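Side-chain contacts in beta-lactamase OXA-2 (Salmonella typhimurium, PDB 1K38), which hydrolyses beta-lactam antibiotics, oxacillin among them, as a class D serine beta-lactamase and so confers resistance: residues Ser8-Phe13 and Gly21-Ala26; Ser99-Tyr104 and Tyr137-Ser142; Lys156-Glu161 and Trp202-Thr207; Gly208-Ala213 and Arg237-Leu242. One frame throughout, in Å; residues are numbered along the deposited sequence.

Contact 1: Ser8-Phe13 and Gly21-Ala26; sequences SDWRKF and GTIVVA
Trp10 and Ile23 are the residues of closest backbone approach, their CA atoms 9.2 Å apart, and a large side chain has to bridge that gap between the segment 8-13 and the strand 21-26. The first segment is 3-10 at its start, with Arg11 N bonded to Ser8 O, and passes into a helix at Arg11. From it the CB of Trp10 points toward the strand, and an indole is long enough to reach. A first torsion of -79° sets CG anti to the carbonyl carbon, which carries the six-membered ring out to the strand. Its atoms are shared between two branched residues: CE3 lies 3.8 Å from CG2 of Ile23, while CH2 is 3.9 Å from CG2 of Val25. Both methyls approach the ring obliquely, and the Trp10 side chain crosses each of the two aliphatic ones at about a right angle. Ile23 and Val25 alternate with Val24, whose CB points away, so residues 23 and 25 offer methyl groups on the same face of the strand. Beta-branched residues suit this place because they favour extended backbone and still present a methyl close to the main chain. No hydrogen bond crosses the contact; it is purely apolar and buried. Next to it, Trp10 CD1 lies at the edge of the Phe13 ring, in its plane. Around the pair, Trp10 also touches Leu36 of strand 36-38 and Ile235 of helix 226-238, a residue that Ile23 and Phe13 meet too. The N-terminal helix thus packs beside the C-terminal helix on one face of the central sheet, while Val24 faces helix 147-158 on the other.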
# COMPACT_ATOMS: atom_id res chain seq x y z
N SER A 8 31.62 -8.51 1.17
CA SER A 8 32.52 -8.07 0.11
C SER A 8 32.23 -8.79 -1.19
O SER A 8 32.56 -8.30 -2.27
CB SER A 8 33.98 -8.30 0.52
OG SER A 8 34.22 -9.67 0.77
N ASP A 9 31.61 -9.96 -1.09
CA ASP A 9 31.28 -10.75 -2.28
C ASP A 9 30.22 -10.05 -3.12
O ASP A 9 30.04 -10.37 -4.29
CB ASP A 9 30.80 -12.15 -1.87
CG ASP A 9 29.61 -12.11 -0.94
OD1 ASP A 9 29.72 -11.52 0.16
OD2 ASP A 9 28.56 -12.69 -1.30
N TRP A 10 29.51 -9.09 -2.52
CA TRP A 10 28.49 -8.35 -3.25
C TRP A 10 29.10 -7.42 -4.27
O TRP A 10 28.39 -6.76 -5.03
CB TRP A 10 27.60 -7.57 -2.28
CG TRP A 10 26.56 -8.42 -1.62
CD1 TRP A 10 26.33 -9.75 -1.84
CD2 TRP A 10 25.60 -8.00 -0.64
NE1 TRP A 10 25.28 -10.19 -1.06
CE2 TRP A 10 24.82 -9.14 -0.31
CE3 TRP A 10 25.32 -6.78 -0.01
CZ2 TRP A 10 23.77 -9.08 0.62
CZ3 TRP A 10 24.28 -6.73 0.92
CH2 TRP A 10 23.52 -7.88 1.22
N ARG A 11 30.43 -7.36 -4.31
CA ARG A 11 31.10 -6.50 -5.27
C ARG A 11 30.75 -6.95 -6.68
O ARG A 11 30.73 -6.14 -7.61
CB ARG A 11 32.62 -6.54 -5.07
CG ARG A 11 33.38 -5.68 -6.06
CD ARG A 11 34.81 -5.43 -5.60
NE ARG A 11 34.84 -4.76 -4.30
CZ ARG A 11 35.94 -4.27 -3.73
NH1 ARG A 11 37.11 -4.37 -4.34
NH2 ARG A 11 35.86 -3.69 -2.54
N LYS A 12 30.45 -8.23 -6.85
CA LYS A 12 30.11 -8.76 -8.16
C LYS A 12 28.86 -8.10 -8.73
O LYS A 12 28.73 -7.95 -9.95
CB LYS A 12 29.91 -10.28 -8.11
CG LYS A 12 28.70 -10.73 -7.30
CD LYS A 12 28.54 -12.24 -7.40
CE LYS A 12 27.39 -12.73 -6.55
NZ LYS A 12 27.22 -14.21 -6.67
N PHE A 13 27.94 -7.71 -7.86
CA PHE A 13 26.71 -7.07 -8.31
C PHE A 13 27.00 -5.64 -8.78
O PHE A 13 26.41 -5.18 -9.75
CB PHE A 13 25.67 -7.06 -7.19
CG PHE A 13 25.16 -8.43 -6.84
CD1 PHE A 13 24.44 -9.18 -7.77
CD2 PHE A 13 25.42 -8.99 -5.59
CE1 PHE A 13 23.99 -10.46 -7.46
CE2 PHE A 13 24.96 -10.26 -5.27
CZ PHE A 13 24.25 -11.00 -6.21
N GLY A 21 29.67 2.14 -5.34
CA GLY A 21 28.75 2.61 -4.32
C GLY A 21 28.74 1.75 -3.08
O GLY A 21 29.68 1.01 -2.79
N THR A 22 27.64 1.86 -2.34
CA THR A 22 27.46 1.12 -1.10
C THR A 22 26.02 0.66 -0.96
O THR A 22 25.13 1.18 -1.62
CB THR A 22 27.79 2.02 0.12
OG1 THR A 22 27.71 1.26 1.33
CG2 THR A 22 26.80 3.19 0.21
N ILE A 23 25.80 -0.34 -0.13
CA ILE A 23 24.46 -0.81 0.15
C ILE A 23 24.43 -1.44 1.52
O ILE A 23 25.36 -2.14 1.93
CB ILE A 23 23.93 -1.84 -0.90
CG1 ILE A 23 22.45 -2.13 -0.61
CG2 ILE A 23 24.73 -3.14 -0.85
CD1 ILE A 23 21.78 -3.03 -1.64
N VAL A 24 23.36 -1.14 2.25
CA VAL A 24 23.14 -1.69 3.58
C VAL A 24 21.81 -2.41 3.48
O VAL A 24 20.85 -1.87 2.93
CB VAL A 24 23.00 -0.59 4.65
CG1 VAL A 24 22.70 -1.21 6.01
CG2 VAL A 24 24.26 0.24 4.72
N VAL A 25 21.76 -3.63 4.00
CA VAL A 25 20.54 -4.42 3.98
C VAL A 25 20.28 -4.92 5.40
O VAL A 25 21.14 -5.55 6.01
CB VAL A 25 20.66 -5.63 3.03
CG1 VAL A 25 19.43 -6.52 3.16
CG2 VAL A 25 20.82 -5.16 1.59
N ALA A 26 19.10 -4.61 5.93
CA ALA A 26 18.74 -5.06 7.27
C ALA A 26 17.56 -6.00 7.11
O ALA A 26 16.44 -5.56 6.83
CB ALA A 26 18.37 -3.88 8.15

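Contact 2: Ser99-Tyr104 and Tyr137-Ser142; sequences STVWVY and YWIEGS. With FMT (formic acid), chain C.
Val101 and Ile139 reach toward each other tip to tip, CG1 of the valine 3.8 Å from CD1 of the isoleucine, with Val101 CG2 equally near that same CD1. A fork of two methyls thus receives the end of a longer chain. Val101 CG1 also meets Trp138 CZ2 at 4.1 Å, the two side chains sliding past each other in opposite directions. On the next turn of the helix Tyr104 presents its CB to Trp138 CZ2 at 4.0 Å, and its carbonyl O lies 3.7 Å from Trp138 CH2, oblique to the indole. The Tyr104 ring itself leads away, and its hydroxyl is hydrogen-bonded to Thr58. Trp138 CG sits between the backbone N and the carbonyl carbon (chi1 62°), and the edge of the indole turns onto the face of Tyr137, CE3 standing over the centre of that ring. A polar anchor fixes the rotation further: Trp138 NE1 is hydrogen-bonded to the carboxylated side chain of Lys54, so the indole serves both as an apolar wall and as a donor to this modified lysine. Ser99 and Val101 match the Ser-X-Val motif of class D enzymes, and Val101 lies about 4 Å, side chain to side chain, from Ser51, the predicted acyl-ester nucleophile. Ser99 OG is hydrogen-bonded to Lys189 and also approaches a formic acid, probably from the crystallisation liquor, to which Arg228 and Thr190 are also hydrogen-bonded. Positive phi at Ser99 closes helix 92-97 with a Schellman motif before helix 101-111 begins. Tyr104 leans on Leu92 and Ala95 of the former helix, and Tyr137 rests on Ala116 and Leu120 of helix 113-122.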
# COMPACT_ATOMS: atom_id res chain seq x y z
N SER A 99 9.20 12.08 -8.42
CA SER A 99 10.18 12.97 -7.80
C SER A 99 9.96 14.40 -8.31
O SER A 99 10.90 15.09 -8.71
CB SER A 99 11.61 12.53 -8.12
OG SER A 99 11.90 11.29 -7.50
N THR A 100 8.70 14.83 -8.28
CA THR A 100 8.34 16.16 -8.74
C THR A 100 8.75 17.19 -7.71
O THR A 100 7.99 17.55 -6.81
CB THR A 100 6.83 16.24 -9.01
OG1 THR A 100 6.44 15.16 -9.85
CG2 THR A 100 6.49 17.56 -9.70
N VAL A 101 9.98 17.66 -7.85
CA VAL A 101 10.55 18.62 -6.92
C VAL A 101 9.76 19.91 -6.71
O VAL A 101 9.65 20.38 -5.58
CB VAL A 101 12.00 18.98 -7.34
CG1 VAL A 101 12.62 19.91 -6.30
CG2 VAL A 101 12.83 17.71 -7.49
N TRP A 102 9.21 20.49 -7.78
CA TRP A 102 8.49 21.75 -7.59
C TRP A 102 7.34 21.69 -6.60
O TRP A 102 7.02 22.68 -5.96
CB TRP A 102 8.01 22.34 -8.93
CG TRP A 102 6.97 21.57 -9.70
CD1 TRP A 102 7.19 20.74 -10.77
CD2 TRP A 102 5.55 21.63 -9.53
NE1 TRP A 102 5.99 20.29 -11.28
CE2 TRP A 102 4.97 20.82 -10.54
CE3 TRP A 102 4.70 22.29 -8.63
CZ2 TRP A 102 3.58 20.66 -10.67
CZ3 TRP A 102 3.32 22.13 -8.76
CH2 TRP A 102 2.78 21.32 -9.78
N VAL A 103 6.72 20.52 -6.45
CA VAL A 103 5.63 20.38 -5.50
C VAL A 103 6.18 20.54 -4.08
O VAL A 103 5.61 21.25 -3.25
CB VAL A 103 4.95 18.99 -5.62
CG1 VAL A 103 3.98 18.78 -4.46
CG2 VAL A 103 4.21 18.90 -6.94
N TYR A 104 7.30 19.88 -3.81
CA TYR A 104 7.89 19.96 -2.49
C TYR A 104 8.56 21.30 -2.21
O TYR A 104 8.78 21.66 -1.06
CB TYR A 104 8.85 18.78 -2.27
CG TYR A 104 8.10 17.49 -2.06
CD1 TYR A 104 7.44 16.86 -3.12
CD2 TYR A 104 7.96 16.93 -0.79
CE1 TYR A 104 6.66 15.72 -2.92
CE2 TYR A 104 7.18 15.79 -0.57
CZ TYR A 104 6.53 15.19 -1.65
OH TYR A 104 5.75 14.07 -1.45
N TYR A 137 16.77 22.62 -0.08
CA TYR A 137 17.92 22.29 0.77
C TYR A 137 18.27 20.81 0.75
O TYR A 137 19.37 20.43 1.16
CB TYR A 137 17.66 22.73 2.21
CG TYR A 137 16.46 22.09 2.89
CD1 TYR A 137 15.21 22.71 2.87
CD2 TYR A 137 16.58 20.88 3.57
CE1 TYR A 137 14.12 22.16 3.54
CE2 TYR A 137 15.49 20.31 4.24
CZ TYR A 137 14.26 20.96 4.22
OH TYR A 137 13.20 20.42 4.92
N TRP A 138 17.35 19.98 0.28
CA TRP A 138 17.59 18.54 0.25
C TRP A 138 18.24 18.08 -1.05
O TRP A 138 18.51 16.89 -1.23
CB TRP A 138 16.27 17.79 0.46
CG TRP A 138 15.25 18.07 -0.59
CD1 TRP A 138 15.00 17.32 -1.71
CD2 TRP A 138 14.37 19.20 -0.66
NE1 TRP A 138 14.01 17.92 -2.46
CE2 TRP A 138 13.61 19.07 -1.85
CE3 TRP A 138 14.15 20.31 0.17
CZ2 TRP A 138 12.65 20.01 -2.23
CZ3 TRP A 138 13.18 21.25 -0.22
CH2 TRP A 138 12.45 21.09 -1.41
N ILE A 139 18.50 19.02 -1.95
CA ILE A 139 19.14 18.68 -3.22
C ILE A 139 20.48 19.39 -3.36
O ILE A 139 21.50 18.76 -3.63
CB ILE A 139 18.24 19.05 -4.42
CG1 ILE A 139 16.96 18.22 -4.41
CG2 ILE A 139 19.00 18.82 -5.73
CD1 ILE A 139 16.06 18.44 -5.61
N GLU A 140 20.47 20.70 -3.16
CA GLU A 140 21.69 21.50 -3.27
C GLU A 140 22.04 22.20 -1.97
O GLU A 140 22.97 23.01 -1.92
CB GLU A 140 21.55 22.52 -4.40
CG GLU A 140 20.20 23.23 -4.46
CD GLU A 140 19.98 24.23 -3.35
OE1 GLU A 140 18.85 24.74 -3.21
OE2 GLU A 140 20.95 24.53 -2.61
N GLY A 141 21.31 21.88 -0.91
CA GLY A 141 21.55 22.50 0.38
C GLY A 141 22.59 21.79 1.23
O GLY A 141 23.36 20.98 0.73
N SER A 142 22.59 22.09 2.52
CA SER A 142 23.55 21.51 3.45
C SER A 142 23.14 20.14 4.00
O SER A 142 23.97 19.44 4.58
CB SER A 142 23.78 22.46 4.62
OG SER A 142 24.23 23.73 4.17
C FMT C . 15.36 10.64 -8.68
O1 FMT C . 15.97 9.67 -9.67
O2 FMT C . 13.94 10.21 -8.26

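Contact 3: Lys156-Glu161 and Trp202-Thr207; sequences KLYRNE and WVEWPT
Tyr158, in the last turn of helix 147-158, and Trp202, on strand 196-205, bring their backbones to 9.0 Å between CA atoms, a spacing filled by aromatic rings. The helix ends just beyond, where Asn160 takes a positive phi in a Schellman motif. With CG anti to its backbone N (chi1 173°), Tyr158 lays its side chain over one face of the Trp202 indole. CB stands over the six-membered ring, 4.2 Å from its centroid, in a CH-pi contact. The phenol then turns its edge to the five-membered ring, a T-shaped pair with centroids 5.2 Å apart and planes at 75°, CD1 being 3.7 Å from Trp202 NE1. Leu157 adds CD2 at the indole's edge, 4.1 Å from Trp202 CH2, so tyrosine covers a face and leucine fills the rim. The indole N-H stays in plane and donates to Glu204 OE2, two residues along on the same side of the strand: the bond is 2.9 Å long and almost straight at 176°, using the oxygen's anti lone pair. That same OE2 lies near the plane of the Tyr158 ring, 3.7 Å from CE1, where the partly positive ring hydrogens would favour a carboxylate. A salt bridge from Arg187 balances the buried charge and should help keep Glu204 ionised. Outside, Phe71 of the second subunit meets Tyr158 edge to face, and Glu70 of that subunit bonds Asn160. This is the helix-on-sheet packing of the serine beta-lactamase and penicillin-binding fold, here placed at the dimer interface.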
# COMPACT_ATOMS: atom_id res chain seq x y z
N LYS A 156 12.09 3.22 11.67
CA LYS A 156 11.20 3.95 12.57
C LYS A 156 9.86 4.19 11.88
O LYS A 156 8.80 4.02 12.48
CB LYS A 156 11.84 5.28 12.99
CG LYS A 156 13.02 5.09 13.94
CD LYS A 156 13.54 6.40 14.50
CE LYS A 156 14.23 7.24 13.44
NZ LYS A 156 14.96 8.38 14.07
N LEU A 157 9.90 4.57 10.60
CA LEU A 157 8.68 4.80 9.83
C LEU A 157 7.87 3.51 9.76
O LEU A 157 6.65 3.51 9.94
CB LEU A 157 9.04 5.26 8.41
CG LEU A 157 7.87 5.45 7.43
CD1 LEU A 157 6.89 6.48 7.98
CD2 LEU A 157 8.40 5.89 6.07
N TYR A 158 8.55 2.41 9.47
CA TYR A 158 7.92 1.10 9.38
C TYR A 158 7.16 0.77 10.66
O TYR A 158 6.02 0.29 10.62
CB TYR A 158 8.99 0.04 9.12
CG TYR A 158 8.50 -1.39 9.16
CD1 TYR A 158 7.64 -1.88 8.18
CD2 TYR A 158 8.91 -2.25 10.17
CE1 TYR A 158 7.21 -3.21 8.20
CE2 TYR A 158 8.48 -3.58 10.20
CZ TYR A 158 7.63 -4.05 9.21
OH TYR A 158 7.23 -5.36 9.23
N ARG A 159 7.78 1.06 11.80
CA ARG A 159 7.21 0.77 13.11
C ARG A 159 6.24 1.84 13.62
O ARG A 159 5.71 1.71 14.72
CB ARG A 159 8.33 0.58 14.13
CG ARG A 159 9.27 -0.57 13.83
CD ARG A 159 8.61 -1.91 14.13
NE ARG A 159 9.47 -3.03 13.76
CZ ARG A 159 9.15 -4.31 13.97
NH1 ARG A 159 8.00 -4.62 14.55
NH2 ARG A 159 9.98 -5.27 13.58
N ASN A 160 6.02 2.88 12.82
CA ASN A 160 5.12 3.98 13.21
C ASN A 160 5.68 4.70 14.43
O ASN A 160 4.93 5.28 15.21
CB ASN A 160 3.73 3.44 13.53
CG ASN A 160 3.11 2.68 12.37
OD1 ASN A 160 2.98 3.22 11.26
ND2 ASN A 160 2.72 1.43 12.61
N GLU A 161 7.01 4.69 14.56
CA GLU A 161 7.69 5.31 15.69
C GLU A 161 8.12 6.77 15.52
O GLU A 161 8.68 7.36 16.44
CB GLU A 161 8.93 4.50 16.06
CG GLU A 161 8.66 3.04 16.35
CD GLU A 161 9.94 2.28 16.64
OE1 GLU A 161 10.98 2.59 16.01
OE2 GLU A 161 9.91 1.36 17.48
N TRP A 202 12.16 -0.79 1.55
CA TRP A 202 12.12 -2.13 2.12
C TRP A 202 11.09 -2.98 1.42
O TRP A 202 10.22 -2.48 0.69
CB TRP A 202 11.82 -2.08 3.63
CG TRP A 202 10.41 -1.65 4.03
CD1 TRP A 202 9.29 -2.44 4.07
CD2 TRP A 202 10.01 -0.36 4.50
NE1 TRP A 202 8.22 -1.72 4.54
CE2 TRP A 202 8.63 -0.44 4.81
CE3 TRP A 202 10.68 0.86 4.69
CZ2 TRP A 202 7.91 0.66 5.31
CZ3 TRP A 202 9.95 1.95 5.18
CH2 TRP A 202 8.59 1.84 5.48
N VAL A 203 11.22 -4.29 1.59
CA VAL A 203 10.25 -5.22 1.03
C VAL A 203 9.70 -5.99 2.22
O VAL A 203 10.45 -6.55 3.02
CB VAL A 203 10.90 -6.18 0.01
CG1 VAL A 203 12.02 -6.96 0.65
CG2 VAL A 203 9.84 -7.11 -0.56
N GLU A 204 8.38 -6.00 2.35
CA GLU A 204 7.73 -6.70 3.46
C GLU A 204 7.26 -8.08 3.06
O GLU A 204 6.66 -8.26 2.00
CB GLU A 204 6.50 -5.93 3.95
CG GLU A 204 6.65 -4.45 4.00
CD GLU A 204 5.40 -3.75 4.51
OE1 GLU A 204 4.30 -4.35 4.45
OE2 GLU A 204 5.52 -2.60 4.95
N TRP A 205 7.52 -9.03 3.94
CA TRP A 205 7.11 -10.42 3.76
C TRP A 205 6.34 -10.83 5.01
O TRP A 205 6.37 -10.13 6.02
CB TRP A 205 8.33 -11.32 3.57
CG TRP A 205 9.03 -11.10 2.27
CD1 TRP A 205 10.05 -10.23 2.02
CD2 TRP A 205 8.72 -11.73 1.03
NE1 TRP A 205 10.40 -10.28 0.69
CE2 TRP A 205 9.60 -11.19 0.06
CE3 TRP A 205 7.79 -12.70 0.63
CZ2 TRP A 205 9.57 -11.59 -1.28
CZ3 TRP A 205 7.77 -13.10 -0.70
CH2 TRP A 205 8.65 -12.54 -1.64
N PRO A 206 5.64 -11.97 4.95
CA PRO A 206 4.88 -12.43 6.12
C PRO A 206 5.70 -12.58 7.40
O PRO A 206 5.19 -12.36 8.49
CB PRO A 206 4.30 -13.75 5.64
CG PRO A 206 4.08 -13.51 4.18
CD PRO A 206 5.36 -12.81 3.78
N THR A 207 6.98 -12.94 7.27
CA THR A 207 7.84 -13.14 8.43
C THR A 207 8.65 -11.92 8.86
O THR A 207 9.33 -11.95 9.88
CB THR A 207 8.82 -14.31 8.20
OG1 THR A 207 9.66 -14.02 7.07
CG2 THR A 207 8.06 -15.60 7.94

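Contact 4: Gly208-Ala213 and Arg237-Leu242; sequences GSVFFA and RSIEAL
Val210 stands with CG1 anti to its backbone N (chi1 -177°), and this rotation spreads both methyls toward Ala241, whose CB is 4.1 Å from CG2 and equally distant from CG1. Ile239 brings a longer arm: chi1 of 63° followed by an extended second torsion (174°) sends CD1 to within 4.3 Å of Val210 CG1. Three apolar side chains thus share a small patch with no hydrogen bond across it. The backbones are close here, 6.8 Å between the CA atoms of Val210 and Ala241, which suits alanine: its single methyl already reaches the valine, while Ile239, set farther back, needs its full length. These two residues flank Glu240, the C-prime residue of the Schellman motif that ends helix 226-238. Glu240 takes positive phi, its N bonds to Arg237 O at 3.0 Å, and Ala241 N returns to Leu236 O, so that the chain leaves the helix with the CB atoms of Ile239 and Ala241 both pointing at the strand. In the beta-lactamase fold the C-terminal helix packs against the central sheet, and here the residues just after that helix lie against strand 208-217, a middle strand held by backbone bonds from Val210 to Val203 on one flank and from Phe211 to Ala26 on the other. Arg29 borders the patch: it touches Val210 and Ala241 and donates to the carbonyl oxygens of Ile239 and Glu240, satisfying backbone acceptors at the helix end.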
# COMPACT_ATOMS: atom_id res chain seq x y z
N GLY A 208 8.57 -10.84 8.08
CA GLY A 208 9.32 -9.65 8.43
C GLY A 208 9.70 -8.83 7.21
O GLY A 208 9.46 -9.24 6.07
N SER A 209 10.30 -7.67 7.45
CA SER A 209 10.71 -6.79 6.37
C SER A 209 12.21 -6.74 6.16
O SER A 209 13.00 -6.90 7.09
CB SER A 209 10.17 -5.38 6.62
OG SER A 209 8.76 -5.40 6.60
N VAL A 210 12.59 -6.51 4.91
CA VAL A 210 14.00 -6.42 4.55
C VAL A 210 14.26 -4.99 4.07
O VAL A 210 13.79 -4.59 3.01
CB VAL A 210 14.35 -7.42 3.42
CG1 VAL A 210 15.84 -7.37 3.12
CG2 VAL A 210 13.93 -8.82 3.82
N PHE A 211 15.00 -4.23 4.87
CA PHE A 211 15.30 -2.84 4.53
C PHE A 211 16.57 -2.72 3.71
O PHE A 211 17.50 -3.51 3.86
CB PHE A 211 15.47 -2.01 5.80
CG PHE A 211 14.26 -2.00 6.67
CD1 PHE A 211 14.01 -3.05 7.55
CD2 PHE A 211 13.34 -0.96 6.59
CE1 PHE A 211 12.86 -3.07 8.33
CE2 PHE A 211 12.19 -0.97 7.37
CZ PHE A 211 11.94 -2.03 8.24
N PHE A 212 16.61 -1.72 2.84
CA PHE A 212 17.80 -1.49 2.03
C PHE A 212 18.03 -0.01 1.79
O PHE A 212 17.10 0.80 1.78
CB PHE A 212 17.71 -2.20 0.67
CG PHE A 212 16.60 -1.71 -0.21
CD1 PHE A 212 15.36 -2.33 -0.18
CD2 PHE A 212 16.79 -0.62 -1.05
CE1 PHE A 212 14.32 -1.87 -0.99
CE2 PHE A 212 15.76 -0.15 -1.87
CZ PHE A 212 14.52 -0.78 -1.83
N ALA A 213 19.30 0.33 1.62
CA ALA A 213 19.69 1.70 1.34
C ALA A 213 20.96 1.62 0.51
O ALA A 213 22.01 1.19 1.00
CB ALA A 213 19.93 2.48 2.63
N ARG A 237 17.17 -10.42 -4.59
CA ARG A 237 16.83 -11.73 -5.12
C ARG A 237 17.80 -12.79 -4.60
O ARG A 237 17.39 -13.91 -4.30
CB ARG A 237 16.85 -11.72 -6.66
CG ARG A 237 15.69 -10.97 -7.32
CD ARG A 237 15.58 -11.31 -8.81
NE ARG A 237 16.77 -10.90 -9.56
CZ ARG A 237 16.98 -9.68 -10.03
NH1 ARG A 237 16.08 -8.72 -9.85
NH2 ARG A 237 18.10 -9.40 -10.69
N SER A 238 19.08 -12.43 -4.48
CA SER A 238 20.08 -13.39 -4.01
C SER A 238 19.83 -13.87 -2.59
O SER A 238 20.27 -14.95 -2.21
CB SER A 238 21.50 -12.79 -4.12
OG SER A 238 21.77 -11.87 -3.09
N ILE A 239 19.13 -13.07 -1.79
CA ILE A 239 18.81 -13.48 -0.42
C ILE A 239 17.32 -13.78 -0.29
O ILE A 239 16.75 -13.74 0.80
CB ILE A 239 19.23 -12.42 0.63
CG1 ILE A 239 18.46 -11.12 0.42
CG2 ILE A 239 20.73 -12.17 0.53
CD1 ILE A 239 18.73 -10.09 1.50
N GLU A 240 16.70 -14.07 -1.43
CA GLU A 240 15.28 -14.40 -1.49
C GLU A 240 14.37 -13.36 -0.84
O GLU A 240 13.39 -13.71 -0.17
CB GLU A 240 15.04 -15.78 -0.86
CG GLU A 240 15.72 -16.91 -1.63
CD GLU A 240 15.48 -18.28 -1.01
OE1 GLU A 240 14.32 -18.59 -0.69
OE2 GLU A 240 16.45 -19.05 -0.85
N ALA A 241 14.68 -12.09 -1.06
CA ALA A 241 13.89 -10.98 -0.52
C ALA A 241 12.98 -10.43 -1.61
O ALA A 241 12.20 -9.50 -1.38
CB ALA A 241 14.80 -9.90 0.01
N LEU A 242 13.11 -10.98 -2.81
CA LEU A 242 12.29 -10.62 -3.96
C LEU A 242 12.10 -11.89 -4.76
O LEU A 242 12.98 -12.75 -4.79
CB LEU A 242 12.97 -9.56 -4.84
CG LEU A 242 12.75 -8.08 -4.50
CD1 LEU A 242 13.47 -7.23 -5.55
CD2 LEU A 242 11.26 -7.76 -4.50

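How the contacts relate
From the N terminus the four contacts follow in series; none nests or crosses. Contact 1 closes a short loop, bringing the first helix back onto strand 21-27. Contact 2 closes the helical region between residues 104 and 137, on the other side of the chain's centre, and touches none of the others. Contact 3 spans helix 166-175 and two strands to join helix 147-158 to strand 196-205. The chain then turns at once into contact 4, which returns the C-terminal helix to strand 208-217. That strand lies between strands 21-27 and 196-205, so contacts 1, 4 and 3 occupy neighbouring strands, and a probable hydrogen bond from Trp205 NE1 to Ala241 O further joins contacts 3 and 4.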